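Local coordinates for protein major mite allergen Der p 23 (Dermatophagoides pteronyssinus, PDB 4ZCE) that is a peritrophin-like major house dust mite allergen that binds IgE and, despite its chitin-binding-type domain, does not bind chitin in vitro, at residues A[11-16]-A[21-26]. Residues are numbered along the deposited sequence; the frame is centred on the assembly and turned at random.
With EDO (1,2-ethanediol), chain C.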
ATOM      1  N   PHE A  11       5.060  11.416 -12.371  1.00 16.78           N
ATOM      2  CA  PHE A  11       4.194  10.867 -11.328  1.00 18.50           C
ATOM      3  C   PHE A  11       3.975   9.402 -11.625  1.00 17.50           C
ATOM      4  O   PHE A  11       3.789   9.012 -12.773  1.00 19.73           O
ATOM      5  CB  PHE A  11       2.844  11.591 -11.306  1.00 16.18           C
ATOM      6  CG  PHE A  11       2.957  13.036 -10.950  1.00 21.08           C
ATOM      7  CD1 PHE A  11       3.214  13.421  -9.655  1.00 23.29           C
ATOM      8  CD2 PHE A  11       2.832  14.013 -11.923  1.00 24.03           C
ATOM      9  CE1 PHE A  11       3.336  14.754  -9.324  1.00 32.05           C
ATOM     10  CE2 PHE A  11       2.947  15.345 -11.592  1.00 24.21           C
ATOM     11  CZ  PHE A  11       3.200  15.713 -10.293  1.00 24.15           C
ATOM     12  N   GLY A  12       3.995   8.567 -10.594  1.00 15.20           N
ATOM     13  CA  GLY A  12       3.730   7.164 -10.814  1.00 18.07           C
ATOM     14  C   GLY A  12       4.085   6.289  -9.636  1.00 12.02           C
ATOM     15  O   GLY A  12       4.738   6.734  -8.683  1.00 14.84           O
ATOM     16  N   TYR A  13       3.631   5.045  -9.722  1.00 15.34           N
ATOM     17  CA  TYR A  13       3.887   4.010  -8.736  1.00 13.61           C
ATOM     18  C   TYR A  13       4.620   2.896  -9.448  1.00 15.84           C
ATOM     19  O   TYR A  13       4.146   2.404 -10.477  1.00 19.66           O
ATOM     20  CB  TYR A  13       2.571   3.457  -8.182  1.00 12.80           C
ATOM     21  CG  TYR A  13       1.830   4.426  -7.299  1.00 15.20           C
ATOM     22  CD1 TYR A  13       1.118   5.488  -7.846  1.00 18.17           C
ATOM     23  CD2 TYR A  13       1.843   4.287  -5.921  1.00 16.50           C
ATOM     24  CE1 TYR A  13       0.449   6.393  -7.029  1.00 18.48           C
ATOM     25  CE2 TYR A  13       1.178   5.188  -5.096  1.00 15.93           C
ATOM     26  CZ  TYR A  13       0.484   6.231  -5.657  1.00 23.05           C
ATOM     27  OH  TYR A  13      -0.168   7.108  -4.815  1.00 22.30           O
ATOM     28  N   PHE A  14       5.773   2.500  -8.910  1.00 10.87           N
ATOM     29  CA  PHE A  14       6.657   1.554  -9.579  1.00 14.18           C
ATOM     30  C   PHE A  14       7.180   0.475  -8.665  1.00 13.67           C
ATOM     31  O   PHE A  14       7.428   0.685  -7.482  1.00 12.14           O
ATOM     32  CB  PHE A  14       7.829   2.300 -10.209  1.00 13.27           C
ATOM     33  CG  PHE A  14       7.392   3.378 -11.149  1.00 14.61           C
ATOM     34  CD1 PHE A  14       7.073   3.076 -12.455  1.00 20.32           C
ATOM     35  CD2 PHE A  14       7.248   4.682 -10.714  1.00 13.54           C
ATOM     36  CE1 PHE A  14       6.646   4.066 -13.312  1.00 23.76           C
ATOM     37  CE2 PHE A  14       6.824   5.664 -11.570  1.00 17.65           C
ATOM     38  CZ  PHE A  14       6.518   5.354 -12.862  1.00 15.20           C
ATOM     39  N   ALA A  15       7.350  -0.702  -9.240  1.00 14.20           N
ATOM     40  CA  ALA A  15       7.869  -1.830  -8.507  1.00 10.93           C
ATOM     41  C   ALA A  15       9.273  -1.558  -7.998  1.00 14.02           C
ATOM     42  O   ALA A  15      10.051  -0.827  -8.623  1.00 14.64           O
ATOM     43  CB  ALA A  15       7.876  -3.045  -9.388  1.00 13.98           C
ATOM     44  N   ASP A  16       9.582  -2.172  -6.861  1.00 12.63           N
ATOM     45  CA  ASP A  16      10.948  -2.277  -6.373  1.00 15.07           C
ATOM     46  C   ASP A  16      11.493  -3.621  -6.853  1.00 14.57           C
ATOM     47  O   ASP A  16      11.109  -4.662  -6.331  1.00 15.26           O
ATOM     48  CB  ASP A  16      10.979  -2.199  -4.845  1.00 12.24           C
ATOM     49  CG  ASP A  16      12.381  -2.294  -4.284  1.00 15.16           C
ATOM     50  OD1 ASP A  16      13.313  -2.618  -5.052  1.00 15.76           O
ATOM     51  OD2 ASP A  16      12.560  -2.060  -3.071  1.00 14.38           O
ATOM     52  N   HIS A  21       7.860  -6.684  -1.633  1.00 11.66           N
ATOM     53  CA  HIS A  21       7.048  -6.055  -0.594  1.00 12.06           C
ATOM     54  C   HIS A  21       7.153  -4.534  -0.616  1.00 15.05           C
ATOM     55  O   HIS A  21       6.551  -3.865   0.221  1.00 18.74           O
ATOM     56  CB  HIS A  21       7.470  -6.541   0.790  1.00 14.00           C
ATOM     57  CG  HIS A  21       7.497  -8.030   0.913  1.00 15.00           C
ATOM     58  ND1 HIS A  21       8.669  -8.751   0.884  1.00 19.87           N
ATOM     59  CD2 HIS A  21       6.493  -8.930   1.041  1.00 15.05           C
ATOM     60  CE1 HIS A  21       8.387 -10.042   0.998  1.00 16.92           C
ATOM     61  NE2 HIS A  21       7.077 -10.174   1.084  1.00 14.16           N
ATOM     62  N   LYS A  22       7.936  -3.984  -1.542  1.00 10.76           N
ATOM     63  CA  LYS A  22       8.180  -2.545  -1.551  1.00 12.15           C
ATOM     64  C   LYS A  22       7.864  -1.974  -2.922  1.00 11.45           C
ATOM     65  O   LYS A  22       7.638  -2.705  -3.883  1.00 12.79           O
ATOM     66  CB  LYS A  22       9.628  -2.241  -1.155  1.00 11.79           C
ATOM     67  CG  LYS A  22       9.973  -2.737   0.256  1.00 12.46           C
ATOM     68  CD  LYS A  22      11.355  -2.298   0.681  1.00 16.20           C
ATOM     69  CE  LYS A  22      11.691  -2.801   2.072  1.00 22.95           C
ATOM     70  NZ  LYS A  22      13.016  -2.346   2.529  1.00 30.26           N
ATOM     71  N   PHE A  23       7.822  -0.650  -2.989  1.00  9.74           N
ATOM     72  CA  PHE A  23       7.594   0.051  -4.247  1.00 12.45           C
ATOM     73  C   PHE A  23       8.078   1.486  -4.131  1.00 11.06           C
ATOM     74  O   PHE A  23       8.505   1.927  -3.064  1.00 11.46           O
ATOM     75  CB  PHE A  23       6.104  -0.010  -4.634  1.00 11.49           C
ATOM     76  CG  PHE A  23       5.162   0.612  -3.623  1.00 10.98           C
ATOM     77  CD1 PHE A  23       4.796  -0.074  -2.482  1.00 10.78           C
ATOM     78  CD2 PHE A  23       4.629   1.878  -3.826  1.00 11.30           C
ATOM     79  CE1 PHE A  23       3.921   0.492  -1.561  1.00 11.51           C
ATOM     80  CE2 PHE A  23       3.735   2.432  -2.898  1.00 12.08           C
ATOM     81  CZ  PHE A  23       3.391   1.733  -1.783  1.00 10.01           C
ATOM     82  N   TYR A  24       8.024   2.209  -5.240  1.00 10.44           N
ATOM     83  CA  TYR A  24       8.424   3.597  -5.281  1.00 11.02           C
ATOM     84  C   TYR A  24       7.269   4.473  -5.747  1.00 11.57           C
ATOM     85  O   TYR A  24       6.537   4.124  -6.670  1.00 11.51           O
ATOM     86  CB  TYR A  24       9.621   3.791  -6.219  1.00  9.38           C
ATOM     87  CG  TYR A  24      10.897   3.157  -5.714  1.00 10.43           C
ATOM     88  CD1 TYR A  24      11.273   1.889  -6.138  1.00 13.55           C
ATOM     89  CD2 TYR A  24      11.724   3.822  -4.819  1.00 13.26           C
ATOM     90  CE1 TYR A  24      12.453   1.297  -5.686  1.00 13.03           C
ATOM     91  CE2 TYR A  24      12.903   3.243  -4.369  1.00 14.30           C
ATOM     92  CZ  TYR A  24      13.255   1.977  -4.800  1.00 12.59           C
ATOM     93  OH  TYR A  24      14.429   1.414  -4.331  1.00 18.12           O
ATOM     94  N   ILE A  25       7.121   5.622  -5.109  1.00 12.34           N
ATOM     95  CA  ILE A  25       6.162   6.618  -5.556  1.00 11.71           C
ATOM     96  C   ILE A  25       6.939   7.803  -6.095  1.00 12.85           C
ATOM     97  O   ILE A  25       7.817   8.343  -5.406  1.00 13.65           O
ATOM     98  CB  ILE A  25       5.227   7.086  -4.416  1.00 11.87           C
ATOM     99  CG1 ILE A  25       4.536   5.888  -3.761  1.00 14.82           C
ATOM    100  CG2 ILE A  25       4.205   8.063  -4.971  1.00 14.06           C
ATOM    101  CD1 ILE A  25       3.664   6.251  -2.555  1.00 17.44           C
ATOM    102  N   CYS A  26       6.636   8.176  -7.335  1.00 11.96           N
ATOM    103  CA  CYS A  26       7.274   9.315  -7.983  1.00 13.41           C
ATOM    104  C   CYS A  26       6.338  10.518  -7.981  1.00 15.44           C
ATOM    105  O   CYS A  26       5.155  10.404  -8.299  1.00 17.22           O
ATOM    106  CB  CYS A  26       7.688   8.968  -9.415  1.00 14.61           C
ATOM    107  SG  CYS A  26       9.093   7.805  -9.494  1.00 15.31           S
TER
HETATM  108  C1  EDO C 101      11.417   0.963   2.579  1.00 38.73           C
HETATM  109  O1  EDO C 101      12.745   0.608   2.235  1.00 39.72           O
HETATM  110  C2  EDO C 101      11.415   0.785   4.070  1.00 42.75           C
HETATM  111  O2  EDO C 101      10.768   1.926   4.585  1.00 48.35           O
HETATM  112  O   HOH W   1       8.165  -4.544  -5.784  1.00 11.92           O
HETATM  113  O   HOH W   2      15.321  -0.826  -5.098  1.00 24.81           O
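Gly12 and Phe14 pair with Cys26 and Tyr24 through four backbone hydrogen bonds, the ladder of an antiparallel beta hairpin. The straightest runs from Cys26 N to Gly12 O (2.7 Å, 179° at the hydrogen); its companion, Gly12 N to Cys26 O, is longer at 3.2 Å, its donor tilted from the carbonyl plane. Glycine suits this place because its phi, turned past the range of the other residues, would jam a beta carbon against the preceding carbonyl oxygen, and the Phe14 ring fills the same space.

On the face shared by Phe14, Tyr24 and Cys26, the Phe14 ring offers CE2 to Cys26 SG at 3.7 Å, an oblique sulfur-aromatic contact. Farther along, Tyr24 CE1 lies 3.9 Å from Asp16 CG, with ring and carboxylate planes 51° apart. Tyrosine suits its place because the ring packs on Asp16 while OH reaches water 2. Aspartate offers two oxygens: OD1 takes a bond from that water, and OD2, beside Lys22 CB, is hydrogen-bonded to His33. Having CG anti to the backbone N (chi1 -180°) sets this carboxylate alongside Lys22. Water 1 ties Asp16 N to Lys22 O (2.7 Å from the water), continuing the ladder where direct bonding stops.

On the other face, Tyr13 and Ile25 lie side by side, pointing the same way, Tyr13 CE2 reaching Ile25 CG1 at 3.7 Å while Ile25 CG2 sits over one ring face near the rim. Branched, apolar isoleucine can thus touch the ring with several carbons. Phe23 CE2 comes to the Tyr13 edge.

Within this peritrophin-A-type domain, a disulfide from Cys26 to Cys7 ties the hairpin to the N-terminal segment, and Phe5 stacks on Tyr24. Trp42 of strand 42-43 stacks on Phe23, and Phe11 of the second subunit meets Tyr13. Strand 22-27 is central in the three-stranded sheet, between strand 12-15 and strand 30-35.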